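PDB 1YUZ: nigerythrin from Desulfovibrio vulgaris subsp. vulgaris, which shows NADH peroxidase activity in vitro and, as a homodimeric rubrerythrin-family protein, carries a diiron centre and a rubredoxin-type iron site. Local coordinates for residues 16-19 / 20-24; 44-47 / 48-52; 62-65 / 66-69. All blocks are in the same frame, centred on the assembly; numbering follows the deposited sequence. Where two conformers were deposited one is given.

Interaction 1: residues 16-19 / 20-24; sequences FNMV and ADSKT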
ATOM      1  N   PHE B  16      14.396   5.589  -3.213  1.00 10.91           N
ATOM      2  CA  PHE B  16      14.478   6.829  -2.453  1.00 11.06           C
ATOM      3  C   PHE B  16      14.048   8.066  -3.224  1.00 11.26           C
ATOM      4  O   PHE B  16      14.223   9.188  -2.755  1.00 11.30           O
ATOM      5  CB  PHE B  16      15.900   7.032  -1.923  1.00 10.93           C
ATOM      6  CG  PHE B  16      16.191   6.262  -0.669  1.00 10.93           C
ATOM      7  CD1 PHE B  16      16.230   4.871  -0.682  1.00 11.03           C
ATOM      8  CD2 PHE B  16      16.410   6.927   0.531  1.00 11.01           C
ATOM      9  CE1 PHE B  16      16.483   4.155   0.486  1.00 10.92           C
ATOM     10  CE2 PHE B  16      16.663   6.222   1.708  1.00 11.13           C
ATOM     11  CZ  PHE B  16      16.700   4.833   1.683  1.00 11.06           C
ATOM     12  N   ASN B  17      13.475   7.871  -4.403  1.00 11.54           N
ATOM     13  CA  ASN B  17      13.042   9.014  -5.188  1.00 12.04           C
ATOM     14  C   ASN B  17      11.793   9.665  -4.616  1.00 12.25           C
ATOM     15  O   ASN B  17      10.960   9.010  -3.984  1.00 12.19           O
ATOM     16  CB  ASN B  17      12.802   8.599  -6.640  1.00 12.37           C
ATOM     17  CG  ASN B  17      14.078   8.188  -7.337  1.00 12.68           C
ATOM     18  OD1 ASN B  17      15.038   8.957  -7.388  1.00 13.22           O
ATOM     19  ND2 ASN B  17      14.103   6.975  -7.869  1.00 12.95           N
ATOM     20  N   MET B  18      11.688  10.974  -4.819  1.00 12.66           N
ATOM     21  CA  MET B  18      10.543  11.744  -4.356  1.00 13.09           C
ATOM     22  C   MET B  18       9.596  11.911  -5.536  1.00 13.39           C
ATOM     23  O   MET B  18      10.037  12.170  -6.655  1.00 13.36           O
ATOM     24  CB  MET B  18      10.994  13.124  -3.866  1.00 13.43           C
ATOM     25  CG  MET B  18       9.863  14.094  -3.565  1.00 13.66           C
ATOM     26  SD  MET B  18      10.408  15.819  -3.475  1.00 14.27           S
ATOM     27  CE  MET B  18      10.317  16.280  -5.205  1.00 14.26           C
ATOM     28  N   VAL B  19       8.299  11.749  -5.295  1.00 13.65           N
ATOM     29  CA  VAL B  19       7.324  11.917  -6.362  1.00 14.23           C
ATOM     30  C   VAL B  19       7.505  13.325  -6.930  1.00 14.61           C
ATOM     31  O   VAL B  19       7.631  14.293  -6.178  1.00 14.53           O
ATOM     32  CB  VAL B  19       5.877  11.736  -5.838  1.00 14.20           C
ATOM     33  CG1 VAL B  19       5.691  10.317  -5.331  1.00 14.50           C
ATOM     34  CG2 VAL B  19       5.582  12.734  -4.729  1.00 14.42           C
ATOM     35  N   ALA B  20       7.536  13.432  -8.255  1.00 15.19           N
ATOM     36  CA  ALA B  20       7.733  14.719  -8.915  1.00 15.96           C
ATOM     37  C   ALA B  20       6.761  15.788  -8.431  1.00 16.39           C
ATOM     38  O   ALA B  20       7.160  16.921  -8.155  1.00 16.50           O
ATOM     39  CB  ALA B  20       7.618  14.554 -10.421  1.00 15.90           C
ATOM     40  N   ASP B  21       5.484  15.432  -8.335  0.50 16.69           N
ATOM     41  CA  ASP B  21       4.471  16.374  -7.876  0.50 17.07           C
ATOM     42  C   ASP B  21       4.345  16.261  -6.359  0.50 17.21           C
ATOM     43  O   ASP B  21       3.338  15.780  -5.839  0.50 17.34           O
ATOM     44  CB  ASP B  21       3.125  16.072  -8.541  0.50 17.26           C
ATOM     45  CG  ASP B  21       2.112  17.182  -8.335  0.50 17.46           C
ATOM     46  OD1 ASP B  21       1.805  17.504  -7.169  0.50 17.65           O
ATOM     47  OD2 ASP B  21       1.623  17.733  -9.345  0.50 17.69           O
ATOM     48  N   SER B  22       5.382  16.708  -5.661  1.00 17.28           N
ATOM     49  CA  SER B  22       5.423  16.661  -4.205  1.00 17.50           C
ATOM     50  C   SER B  22       4.518  17.667  -3.509  1.00 17.86           C
ATOM     51  O   SER B  22       4.377  18.804  -3.950  1.00 18.08           O
ATOM     52  CB  SER B  22       6.859  16.862  -3.724  1.00 17.36           C
ATOM     53  OG  SER B  22       6.906  16.973  -2.315  1.00 16.93           O
ATOM     54  N   LYS B  23       3.919  17.233  -2.405  1.00 18.11           N
ATOM     55  CA  LYS B  23       3.024  18.076  -1.621  1.00 18.29           C
ATOM     56  C   LYS B  23       3.726  18.450  -0.318  1.00 18.17           C
ATOM     57  O   LYS B  23       3.079  18.753   0.687  1.00 18.42           O
ATOM     58  CB  LYS B  23       1.738  17.309  -1.304  1.00 18.68           C
ATOM     59  CG  LYS B  23       1.055  16.702  -2.520  1.00 19.11           C
ATOM     60  CD  LYS B  23      -0.098  15.798  -2.111  1.00 19.57           C
ATOM     61  CE  LYS B  23      -0.760  15.158  -3.323  1.00 19.85           C
ATOM     62  NZ  LYS B  23      -1.867  14.243  -2.926  1.00 20.24           N
ATOM     63  N   THR B  24       5.054  18.441  -0.344  1.00 17.87           N
ATOM     64  CA  THR B  24       5.835  18.745   0.847  1.00 17.51           C
ATOM     65  C   THR B  24       6.607  20.060   0.794  1.00 17.29           C
ATOM     66  O   THR B  24       7.363  20.318  -0.145  1.00 17.29           O
ATOM     67  CB  THR B  24       6.849  17.612   1.138  1.00 17.44           C
ATOM     68  OG1 THR B  24       6.155  16.362   1.250  1.00 17.66           O
ATOM     69  CG2 THR B  24       7.597  17.882   2.435  1.00 17.42           C
TER
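Met18 lays its thioether against the CB of Ser22 where the chain bends back at Ala20 and Asp21, and the two halves, 16-19 and 20-24, meet without a hydrogen bond between them. Met18 SD stands 3.7 Å from Ser22 CB, with Met18 CE at 3.8 Å from the same carbon. The long arm that gets there leaves with CG trans to the backbone N (chi1 171°) and kinks only at chi3, which turns the terminal methyl alongside the serine. The other apolar touch is looser: Val19 CG2 is 4.0 Å from Ser22 CA. Backbone polarity adds little, since Val19 O and Ser22 N, though 3.3 Å apart, are badly angled for a bond. Within 20-24 the reversal is made by an inverse gamma turn centred on Asp21, whose weak bond runs from Ser22 N to Ala20 O over 3.1 Å. Ser22 OG then accepts from Thr24 N at 3.1 Å with an N-H...O angle of 150°. The same hydroxyl bonds to Asp121 OD1 of helix 104-132, and that carboxylate also meets Thr24 OG1 and Lys23 N, so residues 22-24, at the end of the tight turn and just beyond it, are held to the helix by three bonds to one carboxylate. Met18 packs on Pro124 and Ala125 of the helix, while Val19 rests on Leu106 of the second subunit, placing this surface loop at the dimer contact. The arrangement is an inverse gamma turn leading into an ST turn, in the loop preceding helix 29-56.

Interaction 2: residues 44-47 / 48-52; sequences HAKY and TAFAK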
ATOM      1  N   HIS B  44       1.144   9.390  15.265  1.00  9.92           N
ATOM      2  CA  HIS B  44       1.044   8.618  16.492  1.00 10.20           C
ATOM      3  C   HIS B  44      -0.351   8.744  17.079  1.00 10.22           C
ATOM      4  O   HIS B  44      -0.953   7.754  17.495  1.00 10.25           O
ATOM      5  CB  HIS B  44       2.078   9.089  17.513  1.00 10.69           C
ATOM      6  CG  HIS B  44       2.084   8.277  18.767  1.00 11.11           C
ATOM      7  ND1 HIS B  44       1.198   8.488  19.800  1.00 11.51           N
ATOM      8  CD2 HIS B  44       2.840   7.214  19.130  1.00 11.51           C
ATOM      9  CE1 HIS B  44       1.409   7.589  20.747  1.00 11.58           C
ATOM     10  NE2 HIS B  44       2.400   6.805  20.365  1.00 11.88           N
ATOM     11  N   ALA B  45      -0.866   9.967  17.114  1.00 10.18           N
ATOM     12  CA  ALA B  45      -2.199  10.200  17.651  1.00 10.13           C
ATOM     13  C   ALA B  45      -3.240   9.480  16.801  1.00 10.08           C
ATOM     14  O   ALA B  45      -4.192   8.900  17.320  1.00 10.10           O
ATOM     15  CB  ALA B  45      -2.491  11.694  17.693  1.00 10.24           C
ATOM     16  N   LYS B  46      -3.055   9.507  15.488  1.00 10.01           N
ATOM     17  CA  LYS B  46      -3.994   8.850  14.595  1.00  9.95           C
ATOM     18  C   LYS B  46      -4.009   7.336  14.788  1.00  9.68           C
ATOM     19  O   LYS B  46      -5.070   6.730  14.930  1.00  9.36           O
ATOM     20  CB  LYS B  46      -3.661   9.177  13.138  1.00 10.57           C
ATOM     21  CG  LYS B  46      -4.736   8.713  12.178  1.00 11.39           C
ATOM     22  CD  LYS B  46      -4.498   9.186  10.758  1.00 12.36           C
ATOM     23  CE  LYS B  46      -3.382   8.416  10.086  1.00 12.79           C
ATOM     24  NZ  LYS B  46      -3.318   8.749   8.633  1.00 13.28           N
ATOM     25  N   TYR B  47      -2.830   6.724  14.802  1.00  9.32           N
ATOM     26  CA  TYR B  47      -2.733   5.282  14.965  1.00  9.19           C
ATOM     27  C   TYR B  47      -3.217   4.824  16.325  1.00  9.19           C
ATOM     28  O   TYR B  47      -3.767   3.730  16.461  1.00  9.05           O
ATOM     29  CB  TYR B  47      -1.295   4.841  14.728  1.00  9.06           C
ATOM     30  CG  TYR B  47      -0.852   5.064  13.301  1.00  8.99           C
ATOM     31  CD1 TYR B  47       0.494   5.013  12.954  1.00  8.97           C
ATOM     32  CD2 TYR B  47      -1.787   5.322  12.291  1.00  8.99           C
ATOM     33  CE1 TYR B  47       0.902   5.214  11.640  1.00  9.16           C
ATOM     34  CE2 TYR B  47      -1.389   5.524  10.973  1.00  9.22           C
ATOM     35  CZ  TYR B  47      -0.045   5.467  10.658  1.00  9.26           C
ATOM     36  OH  TYR B  47       0.360   5.665   9.360  1.00  9.83           O
ATOM     37  N   THR B  48      -3.012   5.660  17.334  1.00  9.32           N
ATOM     38  CA  THR B  48      -3.462   5.336  18.676  1.00  9.52           C
ATOM     39  C   THR B  48      -4.993   5.323  18.680  1.00  9.53           C
ATOM     40  O   THR B  48      -5.615   4.436  19.266  1.00  9.67           O
ATOM     41  CB  THR B  48      -2.925   6.364  19.682  1.00  9.58           C
ATOM     42  OG1 THR B  48      -1.497   6.261  19.726  1.00  9.89           O
ATOM     43  CG2 THR B  48      -3.491   6.114  21.076  1.00  9.86           C
ATOM     44  N   ALA B  49      -5.600   6.297  18.006  1.00  9.57           N
ATOM     45  CA  ALA B  49      -7.055   6.346  17.929  1.00  9.68           C
ATOM     46  C   ALA B  49      -7.555   5.161  17.093  1.00  9.78           C
ATOM     47  O   ALA B  49      -8.555   4.527  17.432  1.00  9.96           O
ATOM     48  CB  ALA B  49      -7.506   7.661  17.308  1.00  9.70           C
ATOM     49  N   PHE B  50      -6.858   4.864  16.000  1.00  9.80           N
ATOM     50  CA  PHE B  50      -7.243   3.744  15.143  1.00  9.90           C
ATOM     51  C   PHE B  50      -7.181   2.420  15.909  1.00 10.10           C
ATOM     52  O   PHE B  50      -8.026   1.545  15.723  1.00  9.99           O
ATOM     53  CB  PHE B  50      -6.322   3.661  13.924  1.00  9.79           C
ATOM     54  CG  PHE B  50      -6.575   4.717  12.877  1.00  9.71           C
ATOM     55  CD1 PHE B  50      -5.791   4.754  11.730  1.00  9.81           C
ATOM     56  CD2 PHE B  50      -7.599   5.654  13.015  1.00  9.70           C
ATOM     57  CE1 PHE B  50      -6.018   5.700  10.734  1.00  9.65           C
ATOM     58  CE2 PHE B  50      -7.831   6.606  12.017  1.00  9.71           C
ATOM     59  CZ  PHE B  50      -7.038   6.626  10.878  1.00  9.69           C
ATOM     60  N   ALA B  51      -6.175   2.271  16.768  1.00 10.40           N
ATOM     61  CA  ALA B  51      -6.021   1.049  17.554  1.00 11.01           C
ATOM     62  C   ALA B  51      -7.191   0.875  18.512  1.00 11.56           C
ATOM     63  O   ALA B  51      -7.763  -0.209  18.621  1.00 11.66           O
ATOM     64  CB  ALA B  51      -4.717   1.089  18.335  1.00 10.91           C
ATOM     65  N   LYS B  52      -7.548   1.948  19.204  1.00 12.27           N
ATOM     66  CA  LYS B  52      -8.648   1.890  20.153  1.00 13.02           C
ATOM     67  C   LYS B  52      -9.940   1.520  19.435  1.00 13.17           C
ATOM     68  O   LYS B  52     -10.724   0.709  19.928  1.00 13.39           O
ATOM     69  CB  LYS B  52      -8.792   3.236  20.860  1.00 13.59           C
ATOM     70  CG  LYS B  52      -9.883   3.275  21.919  1.00 14.50           C
ATOM     71  CD  LYS B  52      -9.781   4.542  22.751  1.00 15.29           C
ATOM     72  CE  LYS B  52     -10.951   4.680  23.711  1.00 15.98           C
ATOM     73  NZ  LYS B  52     -12.228   4.904  22.980  1.00 16.60           N
TER
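One face of the Phe50 ring carries the aliphatic part of Lys46: CG sits 3.7 Å from the ring centroid, 25° off the normal, which meets the description of a CH-pi contact displaced toward the rim. Lys46 CD follows at 3.6 Å from Phe50 CZ. The lysine can lie along the ring because its chain is extended as far as the bend at chi3 (74°), beyond which NZ bonds to Ser110 OG of helix 104-132. Lys46 O lies over the same face, near the ring's CG, so backbone oxygen and side chain share one side. At the edge of the Tyr47 ring, near its plane, stands Phe50 CD1, 4.1 Å from Tyr47 CD2. The His44 imidazole is met obliquely by the hydroxyl of Thr48, with CE1 and OG1 3.4 Å apart.

That hydroxyl has a stronger partner. Thr48 OG1 donates to His44 O over 2.7 Å, rising out of the carbonyl plane, while Thr48 N reaches the same oxygen at 2.9 Å from the opposite face; two donors thus grip one carbonyl. Placing OG1 trans to the carbonyl carbon (chi1 -65°) turns the hydroxyl back toward the preceding turn. Phe50 N bonds to Lys46 O at 2.8 Å, continuing the i to i+4 ladder.

Tyr47 is buried and its OH bonds to Glu115 OE2, an iron(II) ligand, while its ring meets Tyr156 edge-to-face. It is therefore a second-shell residue, which may help orient that carboxylate, on a helix of the ferritin-like four-helix bundle that holds the diiron centre.

Interaction 3: residues 62-65 / 66-69; sequences IARL and FEAT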
ATOM      1  N   ILE B  62      -5.484  -6.284  14.292  1.00  9.95           N
ATOM      2  CA  ILE B  62      -5.265  -5.013  13.616  1.00  9.78           C
ATOM      3  C   ILE B  62      -4.981  -3.924  14.653  1.00  9.69           C
ATOM      4  O   ILE B  62      -4.154  -3.045  14.423  1.00  9.49           O
ATOM      5  CB  ILE B  62      -6.474  -4.633  12.731  1.00  9.79           C
ATOM      6  CG1 ILE B  62      -6.506  -5.553  11.505  1.00  9.95           C
ATOM      7  CG2 ILE B  62      -6.373  -3.171  12.296  1.00  9.95           C
ATOM      8  CD1 ILE B  62      -7.746  -5.403  10.642  1.00  9.77           C
ATOM      9  N   ALA B  63      -5.646  -3.991  15.801  1.00  9.60           N
ATOM     10  CA  ALA B  63      -5.407  -3.011  16.856  1.00  9.64           C
ATOM     11  C   ALA B  63      -3.939  -3.089  17.264  1.00  9.60           C
ATOM     12  O   ALA B  63      -3.283  -2.067  17.474  1.00  9.67           O
ATOM     13  CB  ALA B  63      -6.293  -3.301  18.057  1.00  9.71           C
ATOM     14  N   ARG B  64      -3.424  -4.310  17.377  1.00  9.58           N
ATOM     15  CA  ARG B  64      -2.031  -4.500  17.754  1.00  9.54           C
ATOM     16  C   ARG B  64      -1.100  -3.932  16.689  1.00  9.19           C
ATOM     17  O   ARG B  64      -0.038  -3.403  17.012  1.00  8.98           O
ATOM     18  CB  ARG B  64      -1.736  -5.984  17.997  1.00 10.06           C
ATOM     19  CG  ARG B  64      -2.357  -6.518  19.283  1.00 10.81           C
ATOM     20  CD  ARG B  64      -1.867  -7.921  19.625  1.00 11.48           C
ATOM     21  NE  ARG B  64      -2.503  -8.974  18.835  1.00 12.24           N
ATOM     22  CZ  ARG B  64      -1.910  -9.647  17.855  1.00 12.24           C
ATOM     23  NH1 ARG B  64      -0.655  -9.385  17.522  1.00 12.26           N
ATOM     24  NH2 ARG B  64      -2.574 -10.598  17.213  1.00 12.57           N
ATOM     25  N   LEU B  65      -1.493  -4.035  15.422  1.00  8.88           N
ATOM     26  CA  LEU B  65      -0.670  -3.491  14.351  1.00  8.71           C
ATOM     27  C   LEU B  65      -0.635  -1.965  14.468  1.00  8.59           C
ATOM     28  O   LEU B  65       0.419  -1.352  14.325  1.00  8.40           O
ATOM     29  CB  LEU B  65      -1.215  -3.902  12.981  1.00  8.83           C
ATOM     30  CG  LEU B  65      -0.477  -3.282  11.786  1.00  8.72           C
ATOM     31  CD1 LEU B  65       1.017  -3.594  11.854  1.00  9.02           C
ATOM     32  CD2 LEU B  65      -1.080  -3.805  10.493  1.00  9.15           C
ATOM     33  N   PHE B  66      -1.783  -1.347  14.730  1.00  8.51           N
ATOM     34  CA  PHE B  66      -1.824   0.106  14.879  1.00  8.68           C
ATOM     35  C   PHE B  66      -0.993   0.537  16.084  1.00  8.91           C
ATOM     36  O   PHE B  66      -0.319   1.563  16.044  1.00  8.96           O
ATOM     37  CB  PHE B  66      -3.267   0.597  15.041  1.00  8.59           C
ATOM     38  CG  PHE B  66      -4.025   0.714  13.744  1.00  8.66           C
ATOM     39  CD1 PHE B  66      -5.279   0.128  13.600  1.00  8.81           C
ATOM     40  CD2 PHE B  66      -3.502   1.442  12.677  1.00  8.73           C
ATOM     41  CE1 PHE B  66      -6.000   0.265  12.414  1.00  9.00           C
ATOM     42  CE2 PHE B  66      -4.220   1.583  11.489  1.00  8.81           C
ATOM     43  CZ  PHE B  66      -5.467   0.995  11.362  1.00  8.97           C
ATOM     44  N   GLU B  67      -1.035  -0.251  17.153  1.00  9.23           N
ATOM     45  CA  GLU B  67      -0.272   0.073  18.352  1.00  9.74           C
ATOM     46  C   GLU B  67       1.223  -0.056  18.083  1.00  9.46           C
ATOM     47  O   GLU B  67       2.013   0.781  18.521  1.00  9.35           O
ATOM     48  CB  GLU B  67      -0.711  -0.834  19.502  1.00 10.62           C
ATOM     49  CG  GLU B  67      -2.152  -0.571  19.901  1.00 12.23           C
ATOM     50  CD  GLU B  67      -2.752  -1.646  20.787  1.00 12.92           C
ATOM     51  OE1 GLU B  67      -2.170  -2.744  20.899  1.00 13.77           O
ATOM     52  OE2 GLU B  67      -3.833  -1.388  21.360  1.00 13.83           O
ATOM     53  N   ALA B  68       1.609  -1.092  17.347  1.00  9.06           N
ATOM     54  CA  ALA B  68       3.010  -1.294  17.015  1.00  8.73           C
ATOM     55  C   ALA B  68       3.488  -0.160  16.114  1.00  8.53           C
ATOM     56  O   ALA B  68       4.585   0.363  16.292  1.00  8.47           O
ATOM     57  CB  ALA B  68       3.196  -2.634  16.311  1.00  8.80           C
ATOM     58  N   THR B  69       2.657   0.234  15.155  1.00  8.38           N
ATOM     59  CA  THR B  69       3.048   1.300  14.240  1.00  8.33           C
ATOM     60  C   THR B  69       3.109   2.652  14.951  1.00  8.30           C
ATOM     61  O   THR B  69       3.971   3.476  14.651  1.00  8.25           O
ATOM     62  CB  THR B  69       2.112   1.360  13.021  1.00  8.33           C
ATOM     63  OG1 THR B  69       1.967   0.041  12.475  1.00  8.32           O
ATOM     64  CG2 THR B  69       2.716   2.248  11.945  1.00  8.32           C
TER
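Ile62 meets Phe66, and Leu65 meets Thr69, each one turn on along helix 60-87, one of the four helices of the ferritin-like bundle. Backbone bonds come first: Phe66 N to Ile62 O (2.9 Å, 162° at the hydrogen) and the next three i to i+4 pairs show an unbroken alpha-helix. Apolar packing follows. Ile62 CG2 approaches Phe66 CE1 to 3.5 Å, the two side chains running side by side, and the ring goes on to meet Phe50 edge-to-face and to touch Tyr156.

Charged groups behave differently. Arg64 and Glu67 cross, but Arg64 NE stays 6.6 Å from Glu67 OE1; the glutamate pairs with Arg55 and the guanidinium with Glu60, the backbone O of Asp169 and the C-terminal carboxylate oxygen O of Tyr202. Glu67 CG nevertheless packs tightly on Ala63 O, at 3.1 Å.

Hydroxyl bonding closes the set. Thr69 packs beside His152 and Glu115, both iron(II) ligands. With OG1 trans to its carbonyl carbon (chi1 -49°), Thr69 folds the hydroxyl back along the helix, where OG1 donates to Leu65 O at 2.8 Å from one face of that carbonyl while Thr69 N donates to it from the other.

How the interactions relate
The three contacts follow one another in the chain. Interaction 1 lies in the loop before helix 29-56, interaction 2 on that helix and interaction 3 on the next, 60-87. The centres of interactions 2 and 3 are only about 8 Å apart, and they touch directly: Ala51 CB meets Glu67 CG at 3.4 Å, and Tyr47 CE1 meets Thr69 CG2 at 3.5 Å. The two helices thus pack against each other here, close to the iron(II) site. Interaction 1 stands apart, its centre about 26 Å from that of interaction 2 and 27 Å from that of interaction 3, across the chain's centre from the latter, joining the leading loop to helix 104-132 and the second subunit.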